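Local coordinates for protein Xaa-Pro dipeptidase (Pyrococcus horikoshii, PDB 1WY2) that splits dipeptides that carry proline at the C-terminal position, probably those with a nonpolar first residue, using a pair of metal ions in each subunit, at residues Glu279-Asn282 against His283-His287; Trp296-Val299 against Ser300-Glu304; Gly231-Glu235 against Lys236-Ile240; Lys145-Met148 against Ala149-Glu153; Lys201-Glu204 against Arg205-Val209. All blocks are in the same frame, centred on the assembly; numbering follows the deposited sequence.

Interaction 1 of 5, residues Glu279-Asn282 against His283-His287. With ZN (zinc ion), chain E.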
# COMPACT_ATOMS: atom_id res chain seq x y z
N GLU A 279 6.52 -25.87 16.61
CA GLU A 279 7.57 -25.10 15.96
C GLU A 279 7.18 -24.68 14.54
O GLU A 279 7.75 -23.74 13.98
CB GLU A 279 8.85 -25.95 15.91
CG GLU A 279 9.98 -25.36 15.07
CD GLU A 279 11.13 -26.35 14.86
OE1 GLU A 279 12.10 -25.99 14.16
OE2 GLU A 279 11.05 -27.47 15.40
N TYR A 280 6.18 -25.36 13.97
CA TYR A 280 5.75 -25.07 12.61
C TYR A 280 4.52 -24.16 12.47
O TYR A 280 4.07 -23.90 11.35
CB TYR A 280 5.57 -26.39 11.86
CG TYR A 280 6.86 -27.19 11.81
CD1 TYR A 280 7.96 -26.72 11.08
CD2 TYR A 280 7.02 -28.37 12.53
CE1 TYR A 280 9.18 -27.40 11.08
CE2 TYR A 280 8.24 -29.06 12.54
CZ TYR A 280 9.31 -28.57 11.81
OH TYR A 280 10.52 -29.23 11.82
N PHE A 281 4.00 -23.69 13.59
CA PHE A 281 2.87 -22.76 13.63
C PHE A 281 3.63 -21.49 14.01
O PHE A 281 3.65 -21.09 15.17
CB PHE A 281 1.88 -23.18 14.73
CG PHE A 281 0.73 -22.21 14.94
CD1 PHE A 281 0.43 -21.21 14.02
CD2 PHE A 281 -0.07 -22.32 16.09
CE1 PHE A 281 -0.64 -20.33 14.24
CE2 PHE A 281 -1.14 -21.45 16.31
CZ PHE A 281 -1.42 -20.45 15.38
N ASN A 282 4.27 -20.88 13.01
CA ASN A 282 5.13 -19.71 13.21
C ASN A 282 4.56 -18.30 13.11
O ASN A 282 5.29 -17.37 12.75
CB ASN A 282 6.34 -19.82 12.28
CG ASN A 282 5.94 -20.01 10.84
OD1 ASN A 282 4.83 -19.66 10.44
ND2 ASN A 282 6.85 -20.56 10.04
N HIS A 283 3.29 -18.13 13.42
CA HIS A 283 2.69 -16.80 13.40
C HIS A 283 1.55 -16.75 14.40
O HIS A 283 1.18 -17.78 14.96
CB HIS A 283 2.22 -16.42 11.98
CG HIS A 283 1.22 -17.36 11.38
ND1 HIS A 283 -0.08 -17.46 11.82
CD2 HIS A 283 1.33 -18.21 10.33
CE1 HIS A 283 -0.73 -18.33 11.07
NE2 HIS A 283 0.10 -18.80 10.16
N SER A 284 1.02 -15.56 14.63
CA SER A 284 -0.08 -15.39 15.57
C SER A 284 -1.34 -16.06 15.05
O SER A 284 -1.47 -16.33 13.86
CB SER A 284 -0.35 -13.90 15.79
OG SER A 284 -0.68 -13.26 14.57
N LEU A 285 -2.29 -16.32 15.95
CA LEU A 285 -3.53 -16.96 15.56
C LEU A 285 -4.39 -16.07 14.67
O LEU A 285 -5.14 -16.55 13.83
CB LEU A 285 -4.34 -17.36 16.80
CG LEU A 285 -5.70 -18.01 16.51
CD1 LEU A 285 -5.50 -19.30 15.73
CD2 LEU A 285 -6.43 -18.27 17.82
N GLY A 286 -4.30 -14.75 14.87
CA GLY A 286 -5.11 -13.87 14.06
C GLY A 286 -4.90 -12.39 14.29
O GLY A 286 -4.00 -11.98 15.04
N HIS A 287 -5.74 -11.58 13.65
CA HIS A 287 -5.63 -10.13 13.74
C HIS A 287 -7.00 -9.50 13.54
O HIS A 287 -7.90 -10.11 12.95
CB HIS A 287 -4.68 -9.63 12.64
CG HIS A 287 -5.06 -10.10 11.26
ND1 HIS A 287 -6.01 -9.46 10.49
CD2 HIS A 287 -4.67 -11.18 10.55
CE1 HIS A 287 -6.18 -10.13 9.36
NE2 HIS A 287 -5.38 -11.18 9.38
ZN ZN E . -5.49 -12.80 8.07
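F281 and H283, two residues apart in the chain, bring their rings together as a true T: the planes stand at 90° and the centroids lie 5.4 Å apart. The edge of the phenyl group points at one face of the imidazole, with F281 CE1 3.7 Å from H283 CE1 and CD1 above the rim of that face. F281 can reach across because its CG is anti to the backbone N (chi1 175°), which swings the ring forward along the chain. Its CE1 also lies 3.2 Å from H283 O, a carbonyl that receives a hydrogen bond from R269, and R269 makes a cation-pi contact with the same phenyl ring. Further along, F281 CZ meets L285 CD1 at 4.3 Å, while L285 CA sits at the ring edge. The imidazole is fixed in rotation by both nitrogens. H283 ND1 donates to S284 O over 2.7 Å, with the acceptor in the ring plane, and NE2 is bonded to Y320 OH. This loop leads into the short strand 286-288 of the metallopeptidase M24 domain through a classic beta bulge, in which L285 and G286 both face V299. One residue beyond the bulge, H287 NE2 binds a zinc ion at 2.1 Å, a site completed by D223, E316 and E330. The N282 amide approaches the CD2 side of the imidazole obliquely, its plane turned 45° from the ring. N282 OD1 is 3.8 Å from H283 CD2 and is buried without a hydrogen-bonding partner in the model. L59 of the second subunit packs against H283.

Interaction 2 of 5, residues Trp296-Val299 against Ser300-Glu304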
# COMPACT_ATOMS: atom_id res chain seq x y z
N TRP A 296 -6.34 -3.75 15.31
CA TRP A 296 -6.57 -4.25 16.66
C TRP A 296 -7.74 -5.22 16.77
O TRP A 296 -8.77 -5.04 16.13
CB TRP A 296 -6.82 -3.09 17.62
CG TRP A 296 -5.85 -1.95 17.51
CD1 TRP A 296 -4.62 -1.85 18.10
CD2 TRP A 296 -6.05 -0.72 16.79
NE1 TRP A 296 -4.05 -0.63 17.80
CE2 TRP A 296 -4.91 0.08 17.01
CE3 TRP A 296 -7.09 -0.23 16.00
CZ2 TRP A 296 -4.78 1.36 16.45
CZ3 TRP A 296 -6.96 1.05 15.44
CH2 TRP A 296 -5.81 1.82 15.67
N PRO A 297 -7.60 -6.27 17.59
CA PRO A 297 -6.41 -6.56 18.38
C PRO A 297 -5.58 -7.64 17.69
O PRO A 297 -6.05 -8.30 16.76
CB PRO A 297 -6.98 -7.06 19.69
CG PRO A 297 -8.13 -7.90 19.21
CD PRO A 297 -8.76 -7.02 18.12
N ARG A 298 -4.35 -7.80 18.14
CA ARG A 298 -3.50 -8.85 17.61
C ARG A 298 -3.88 -10.08 18.43
O ARG A 298 -3.87 -10.03 19.66
CB ARG A 298 -2.02 -8.51 17.84
CG ARG A 298 -1.42 -7.60 16.79
CD ARG A 298 -0.05 -7.08 17.22
NE ARG A 298 0.76 -8.08 17.93
CZ ARG A 298 1.05 -9.30 17.48
NH1 ARG A 298 0.61 -9.71 16.30
NH2 ARG A 298 1.81 -10.11 18.21
N VAL A 299 -4.26 -11.16 17.76
CA VAL A 299 -4.64 -12.37 18.48
C VAL A 299 -3.37 -13.21 18.56
O VAL A 299 -3.12 -14.06 17.70
CB VAL A 299 -5.74 -13.14 17.73
CG1 VAL A 299 -6.20 -14.34 18.56
CG2 VAL A 299 -6.92 -12.21 17.46
N SER A 300 -2.58 -12.95 19.59
CA SER A 300 -1.31 -13.65 19.76
C SER A 300 -0.95 -13.83 21.22
O SER A 300 -1.66 -13.39 22.12
CB SER A 300 -0.20 -12.85 19.10
OG SER A 300 0.05 -11.67 19.85
N GLN A 301 0.19 -14.47 21.44
CA GLN A 301 0.70 -14.73 22.78
C GLN A 301 1.19 -13.45 23.45
O GLN A 301 1.46 -13.43 24.66
CB GLN A 301 1.86 -15.72 22.72
CG GLN A 301 1.45 -17.17 22.50
CD GLN A 301 0.61 -17.71 23.64
OE1 GLN A 301 1.12 -17.95 24.74
NE2 GLN A 301 -0.68 -17.91 23.39
N TYR A 302 1.31 -12.37 22.68
CA TYR A 302 1.81 -11.11 23.22
C TYR A 302 0.79 -9.97 23.29
O TYR A 302 1.17 -8.80 23.33
CB TYR A 302 3.02 -10.67 22.39
CG TYR A 302 3.99 -11.81 22.13
CD1 TYR A 302 4.69 -12.41 23.17
CD2 TYR A 302 4.16 -12.32 20.84
CE1 TYR A 302 5.53 -13.49 22.95
CE2 TYR A 302 5.01 -13.40 20.60
CZ TYR A 302 5.69 -13.98 21.66
OH TYR A 302 6.52 -15.05 21.44
N ASP A 303 -0.49 -10.32 23.31
CA ASP A 303 -1.54 -9.32 23.39
C ASP A 303 -2.55 -9.73 24.47
O ASP A 303 -3.14 -10.81 24.40
CB ASP A 303 -2.24 -9.18 22.03
CG ASP A 303 -3.10 -7.94 21.94
OD1 ASP A 303 -4.04 -7.81 22.75
OD2 ASP A 303 -2.83 -7.09 21.07
N GLU A 304 -2.74 -8.87 25.47
CA GLU A 304 -3.64 -9.15 26.58
C GLU A 304 -5.03 -8.54 26.44
O GLU A 304 -5.80 -8.50 27.41
CB GLU A 304 -3.01 -8.65 27.89
CG GLU A 304 -1.61 -9.18 28.16
CD GLU A 304 -1.61 -10.59 28.72
OE1 GLU A 304 -0.52 -11.19 28.80
OE2 GLU A 304 -2.69 -11.10 29.08
O HOH W 1 -3.58 -5.19 19.75
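A type I beta turn from S300 to D303 follows strand 297-299 and folds the chain back so that D303 comes to rest against R298. Just ahead of it, V299 is the centre of an inverse gamma turn, whose bond from S300 N to R298 O is weak at 3.2 Å. The beta turn carries an ST turn within it: S300 OG accepts from Y302 N over 3.2 Å. That hydroxyl also lies over one face of the R298 guanidinium, 2.9 Å from NH2, but the angle is too poor for a hydrogen bond. R298 gets there by a bend at its third torsion (chi3 38°), which folds the guanidinium over the turn, and NH2 then meets the Y302 ring at its edge, 4.2 Å from CD2. On the return arm, D303 presses its CB to 3.0 Å from R298 O, and its carboxylate extends back along the strand. D303 OD2 takes a weak bond of 3.4 Å from R298 N, and a water also accepts from the same N-H. D303 OD1 is bonded to T305 OG1. R298 and D303 have opposite charges, yet NE and OD2 stay 4.9 Å apart. The aspartate therefore binds the strand through a backbone N-H, and weakly, rather than through a salt bridge, and any attraction between the two charges probably acts only at a distance.

Interaction 3 of 5, residues Gly231-Glu235 against Lys236-Ile240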
# COMPACT_ATOMS: atom_id res chain seq x y z
N GLY A 231 -6.32 -33.39 -6.40
CA GLY A 231 -6.32 -34.83 -6.51
C GLY A 231 -6.54 -35.42 -5.13
O GLY A 231 -7.24 -34.83 -4.30
N SER A 232 -5.94 -36.58 -4.87
CA SER A 232 -6.08 -37.24 -3.58
C SER A 232 -4.91 -36.89 -2.68
O SER A 232 -3.75 -36.91 -3.11
CB SER A 232 -6.17 -38.75 -3.76
OG SER A 232 -7.26 -39.10 -4.60
N PRO A 233 -5.18 -36.55 -1.41
CA PRO A 233 -4.10 -36.21 -0.49
C PRO A 233 -3.45 -37.45 0.09
O PRO A 233 -4.11 -38.48 0.27
CB PRO A 233 -4.82 -35.40 0.59
CG PRO A 233 -6.13 -36.12 0.68
CD PRO A 233 -6.50 -36.34 -0.78
N ASN A 234 -2.15 -37.38 0.37
CA ASN A 234 -1.48 -38.52 0.97
C ASN A 234 -1.73 -38.44 2.47
O ASN A 234 -2.27 -37.46 2.97
CB ASN A 234 0.02 -38.53 0.65
CG ASN A 234 0.73 -37.28 1.11
OD1 ASN A 234 0.59 -36.85 2.25
ND2 ASN A 234 1.53 -36.70 0.22
N GLU A 235 -1.34 -39.49 3.20
CA GLU A 235 -1.57 -39.53 4.63
C GLU A 235 -0.93 -38.41 5.45
O GLU A 235 -1.51 -37.95 6.43
CB GLU A 235 -1.11 -40.89 5.18
CG GLU A 235 -1.95 -42.04 4.66
CD GLU A 235 -3.43 -41.81 4.86
OE1 GLU A 235 -3.85 -41.61 6.02
OE2 GLU A 235 -4.18 -41.81 3.86
N LYS A 236 0.25 -37.96 5.05
CA LYS A 236 0.92 -36.91 5.79
C LYS A 236 0.27 -35.54 5.58
O LYS A 236 0.26 -34.71 6.49
CB LYS A 236 2.41 -36.92 5.44
CG LYS A 236 3.05 -38.23 5.89
CD LYS A 236 4.49 -38.42 5.45
CE LYS A 236 5.00 -39.76 5.97
NZ LYS A 236 6.39 -40.10 5.56
N GLN A 237 -0.29 -35.32 4.40
CA GLN A 237 -0.97 -34.06 4.10
C GLN A 237 -2.27 -34.05 4.89
O GLN A 237 -2.63 -33.04 5.49
CB GLN A 237 -1.29 -33.95 2.61
CG GLN A 237 -0.07 -33.84 1.71
CD GLN A 237 -0.44 -33.83 0.24
OE1 GLN A 237 -1.21 -34.67 -0.22
NE2 GLN A 237 0.11 -32.88 -0.50
N LYS A 238 -2.96 -35.18 4.88
CA LYS A 238 -4.22 -35.30 5.61
C LYS A 238 -4.01 -35.06 7.10
O LYS A 238 -4.84 -34.44 7.76
CB LYS A 238 -4.83 -36.69 5.38
CG LYS A 238 -6.09 -36.95 6.19
CD LYS A 238 -6.80 -38.21 5.72
CE LYS A 238 -7.40 -38.02 4.34
NZ LYS A 238 -8.35 -36.87 4.30
N GLU A 239 -2.89 -35.55 7.62
CA GLU A 239 -2.57 -35.39 9.03
C GLU A 239 -2.49 -33.93 9.47
O GLU A 239 -3.21 -33.51 10.37
CB GLU A 239 -1.25 -36.09 9.37
CG GLU A 239 -0.86 -35.98 10.83
CD GLU A 239 0.40 -36.75 11.16
OE1 GLU A 239 0.43 -37.96 10.88
OE2 GLU A 239 1.35 -36.14 11.70
N ILE A 240 -1.62 -33.16 8.83
CA ILE A 240 -1.49 -31.76 9.20
C ILE A 240 -2.78 -30.99 8.96
O ILE A 240 -3.14 -30.11 9.73
CB ILE A 240 -0.31 -31.08 8.46
CG1 ILE A 240 -0.48 -31.21 6.95
CG2 ILE A 240 1.00 -31.71 8.91
CD1 ILE A 240 0.57 -30.45 6.16
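The carbonyl oxygen of N234 is gripped by two N-H groups from the first turn of helix 235-254. K238 N gives it a straight bond of 3.1 Å, while Q237 N reaches it only weakly. The stronger bond of Q237 N goes to the side chain: N234 OD1 accepts it over 2.8 Å, almost in line with the amide C=O. N234 holds its CG between its N and carbonyl carbon (chi1 58°), which turns OD1 back over the first-turn N-H groups. Q237 answers by sending its extended side chain back, and its OE1 accepts from N234 N at 2.9 Å with an N-H...O angle of 162°. The two amides end up stacked, their planes 30° apart, although the side chains cross at about a right angle. Q237 OE1 also lies 3.3 Å from P233 CA, and Q237 NE2 donates to G206 O, which keeps the glutamine amide fixed at both ends. Farther round, E239 N bonds to E235 O in the regular helical pattern. An N-cap side chain accepting from the backbone N-H three residues on, whose own side chain accepts from the N-cap N-H, is the capping box, here starting the helix after strand 220-229.

Interaction 4 of 5, residues Lys145-Met148 against Ala149-Glu153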
# COMPACT_ATOMS: atom_id res chain seq x y z
N LYS A 145 -17.00 -15.85 -2.44
CA LYS A 145 -17.21 -16.11 -3.86
C LYS A 145 -15.88 -16.27 -4.58
O LYS A 145 -15.74 -17.09 -5.49
CB LYS A 145 -18.01 -14.97 -4.51
CG LYS A 145 -19.47 -14.95 -4.12
CD LYS A 145 -20.20 -13.80 -4.79
CE LYS A 145 -21.69 -13.85 -4.47
NZ LYS A 145 -22.42 -12.74 -5.13
N ALA A 146 -14.89 -15.49 -4.16
CA ALA A 146 -13.57 -15.55 -4.77
C ALA A 146 -12.89 -16.88 -4.47
O ALA A 146 -12.26 -17.48 -5.35
CB ALA A 146 -12.71 -14.40 -4.28
N VAL A 147 -13.00 -17.35 -3.23
CA VAL A 147 -12.39 -18.61 -2.85
C VAL A 147 -13.03 -19.77 -3.61
O VAL A 147 -12.34 -20.68 -4.07
CB VAL A 147 -12.53 -18.87 -1.34
CG1 VAL A 147 -12.04 -20.27 -0.99
CG2 VAL A 147 -11.73 -17.82 -0.57
N MET A 148 -14.35 -19.74 -3.76
CA MET A 148 -15.05 -20.80 -4.48
C MET A 148 -14.62 -20.79 -5.94
O MET A 148 -14.47 -21.85 -6.55
CB MET A 148 -16.57 -20.63 -4.38
CG MET A 148 -17.13 -20.89 -2.99
SD MET A 148 -16.74 -22.52 -2.31
CE MET A 148 -17.89 -23.58 -3.24
N ALA A 149 -14.43 -19.60 -6.50
CA ALA A 149 -14.00 -19.48 -7.89
C ALA A 149 -12.58 -20.01 -8.02
O ALA A 149 -12.24 -20.64 -9.02
CB ALA A 149 -14.08 -18.03 -8.35
N ALA A 150 -11.74 -19.75 -7.02
CA ALA A 150 -10.35 -20.20 -7.05
C ALA A 150 -10.30 -21.72 -7.06
O ALA A 150 -9.54 -22.32 -7.82
CB ALA A 150 -9.60 -19.67 -5.84
N ILE A 151 -11.10 -22.34 -6.21
CA ILE A 151 -11.15 -23.79 -6.11
C ILE A 151 -11.53 -24.41 -7.46
O ILE A 151 -10.95 -25.42 -7.87
CB ILE A 151 -12.15 -24.23 -5.02
CG1 ILE A 151 -11.62 -23.80 -3.65
CG2 ILE A 151 -12.36 -25.74 -5.06
CD1 ILE A 151 -12.58 -24.07 -2.50
N GLU A 152 -12.49 -23.80 -8.13
CA GLU A 152 -12.96 -24.30 -9.42
C GLU A 152 -11.91 -24.09 -10.52
O GLU A 152 -11.81 -24.89 -11.46
CB GLU A 152 -14.26 -23.59 -9.81
CG GLU A 152 -15.04 -24.25 -10.93
CD GLU A 152 -15.52 -25.64 -10.56
OE1 GLU A 152 -16.01 -25.82 -9.43
OE2 GLU A 152 -15.41 -26.55 -11.41
N GLU A 153 -11.13 -23.02 -10.39
CA GLU A 153 -10.11 -22.69 -11.38
C GLU A 153 -8.80 -23.46 -11.20
O GLU A 153 -8.04 -23.64 -12.15
CB GLU A 153 -9.81 -21.19 -11.33
CG GLU A 153 -8.79 -20.72 -12.35
CD GLU A 153 -9.25 -20.96 -13.78
OE1 GLU A 153 -10.36 -20.53 -14.12
OE2 GLU A 153 -8.48 -21.57 -14.56
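K145 and A149, one helical turn apart, begin a run of four backbone hydrogen bonds that joins the two segments. After A149 N to K145 O come A150 N to A146 O, at 2.9 Å, I151 N to V147 O and E152 N to M148 O, all of the i to i+4 kind. The same carbonyls take hydrocarbon contacts from the side chains that follow. A149 CB sits 3.4 Å from K145 O, and I151 CG1 comes to 3.2 Å from V147 O. This is the C-terminal part of helix 130-153, which packs on the sheet of the pita-bread fold of M24 metallopeptidases. A146, A149 and A150 lie against helix 160-173; A146 and A150 also touch strand 208-217, as do V147 and I151. That strand carries the metal ligand D212, and V147 also touches strand 220-229. Apolar contacts within the helix centre on I151. With CG1 anti to the carbonyl carbon (chi1 -67°) and the branch extended beyond it, CD1 points back along the helix to 4.1 Å from V147 CG1, the two side chains crossing at a slant. M148, folded at both its second and third torsions, brings SD to 4.4 Å from that same CD1. At the end of the helix, E153 forms a salt bridge with K158.

Interaction 5 of 5, residues Lys201-Glu204 against Arg205-Val209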
# COMPACT_ATOMS: atom_id res chain seq x y z
N LYS A 201 4.79 -20.26 -10.66
CA LYS A 201 4.81 -21.70 -10.50
C LYS A 201 3.50 -22.30 -10.99
O LYS A 201 2.43 -21.75 -10.76
CB LYS A 201 5.00 -22.08 -9.03
CG LYS A 201 4.90 -23.59 -8.77
CD LYS A 201 4.99 -23.92 -7.28
CE LYS A 201 4.94 -25.42 -7.04
NZ LYS A 201 3.69 -26.06 -7.55
N ARG A 202 3.58 -23.44 -11.67
CA ARG A 202 2.38 -24.10 -12.14
C ARG A 202 1.97 -25.17 -11.13
O ARG A 202 2.82 -25.87 -10.57
CB ARG A 202 2.60 -24.71 -13.53
CG ARG A 202 2.63 -23.65 -14.63
CD ARG A 202 2.74 -24.25 -16.02
NE ARG A 202 2.77 -23.20 -17.04
CZ ARG A 202 1.73 -22.46 -17.40
NH1 ARG A 202 0.54 -22.65 -16.84
NH2 ARG A 202 1.87 -21.52 -18.33
N ILE A 203 0.67 -25.26 -10.90
CA ILE A 203 0.12 -26.23 -9.96
C ILE A 203 0.22 -27.66 -10.49
O ILE A 203 -0.01 -27.90 -11.67
CB ILE A 203 -1.35 -25.86 -9.65
CG1 ILE A 203 -1.39 -24.45 -9.04
CG2 ILE A 203 -1.98 -26.88 -8.72
CD1 ILE A 203 -2.78 -23.86 -8.92
N GLU A 204 0.56 -28.60 -9.62
CA GLU A 204 0.69 -30.00 -10.02
C GLU A 204 -0.28 -30.87 -9.23
O GLU A 204 -0.68 -30.51 -8.12
CB GLU A 204 2.11 -30.51 -9.77
CG GLU A 204 3.22 -29.62 -10.30
CD GLU A 204 4.60 -30.23 -10.11
OE1 GLU A 204 4.96 -31.13 -10.90
OE2 GLU A 204 5.31 -29.83 -9.17
N ARG A 205 -0.66 -32.01 -9.79
CA ARG A 205 -1.57 -32.91 -9.09
C ARG A 205 -0.87 -33.41 -7.83
O ARG A 205 0.32 -33.73 -7.86
CB ARG A 205 -1.98 -34.09 -9.98
CG ARG A 205 -2.92 -35.07 -9.29
CD ARG A 205 -3.54 -36.05 -10.27
NE ARG A 205 -4.61 -35.45 -11.06
CZ ARG A 205 -5.85 -35.26 -10.61
NH1 ARG A 205 -6.19 -35.63 -9.39
NH2 ARG A 205 -6.77 -34.70 -11.40
N GLY A 206 -1.61 -33.47 -6.73
CA GLY A 206 -1.04 -33.91 -5.47
C GLY A 206 -0.57 -32.74 -4.63
O GLY A 206 -0.12 -32.90 -3.50
N ASP A 207 -0.69 -31.54 -5.20
CA ASP A 207 -0.27 -30.31 -4.52
C ASP A 207 -1.25 -29.82 -3.46
O ASP A 207 -2.46 -29.84 -3.66
CB ASP A 207 -0.14 -29.16 -5.53
CG ASP A 207 1.24 -29.05 -6.14
OD1 ASP A 207 2.10 -29.92 -5.88
OD2 ASP A 207 1.46 -28.08 -6.90
N LEU A 208 -0.71 -29.38 -2.33
CA LEU A 208 -1.53 -28.75 -1.30
C LEU A 208 -1.56 -27.33 -1.86
O LEU A 208 -0.54 -26.87 -2.39
CB LEU A 208 -0.82 -28.72 0.06
CG LEU A 208 -1.11 -29.84 1.06
CD1 LEU A 208 -0.08 -29.80 2.17
CD2 LEU A 208 -2.52 -29.68 1.62
N VAL A 209 -2.69 -26.65 -1.79
CA VAL A 209 -2.77 -25.29 -2.29
C VAL A 209 -3.45 -24.41 -1.26
O VAL A 209 -4.61 -24.64 -0.90
CB VAL A 209 -3.56 -25.20 -3.62
CG1 VAL A 209 -3.45 -23.78 -4.19
CG2 VAL A 209 -3.04 -26.23 -4.62
O HOH W 2 4.25 -28.79 -6.85
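A type II beta turn from E204 to D207, closed by the bond from D207 N to E204 O at 3.1 Å, brings the chain round into strand 208-217, with G206 taking the positive phi of 95° at its third position. The D207 side chain then points back at the residues before the turn. Its OD2 accepts from E204 N over 2.9 Å in a nearly straight bond (167°), though the N-H arrives from above the carboxylate plane. From the far direction, K201 NZ forms a salt bridge with D207 OD2, weak as a hydrogen bond, at 3.1 Å. The lysine runs extended from the backbone until its last torsion (chi4 -60°) turns NZ inward, and there it also donates to R202 O and is bonded to S187 OG. A water ties the polar group together: it accepts from K201 NZ and donates to E204 OE2 at 2.8 Å and to D207 OD1 at 2.6 Å. E204 OE2 and D207 OD1 stand 4.6 Å apart, a like-charged pair whose repulsion the water and the lysine would probably ease. Beside the polar cluster, I203 CG2 meets V209 CG2 at 4.3 Å. The turn is bound to its surroundings by backbone bonds of G206 and D207 with V230 and by a salt bridge from R205 to E156, in the loop after helix 130-153. V209 packs on strands 184-187 and 220-229, while L208 turns to Q237 and I240 of helix 235-254.

Overall arrangement
All five contacts lie within the metallopeptidase M24 region and follow one another along the chain in the order 4, 5, 3, 1, 2. Interactions 1 and 2 are neighbours, their centres about 11 Å apart, because strands 286-288 and 297-299 pair in one small antiparallel sheet, with G286 O probably bonded to V299 N. Interactions 3 and 5 also touch, about 13 Å between centres, where the start of helix 235-254 meets the entry to strand 208-217. Interaction 4, about 15 Å from interaction 5 between centres, packs on that strand farther along. Strand 208-217 carries the zinc ligand D212 and interaction 1 leads to the ligand H287, while interaction 3 lies away from the site.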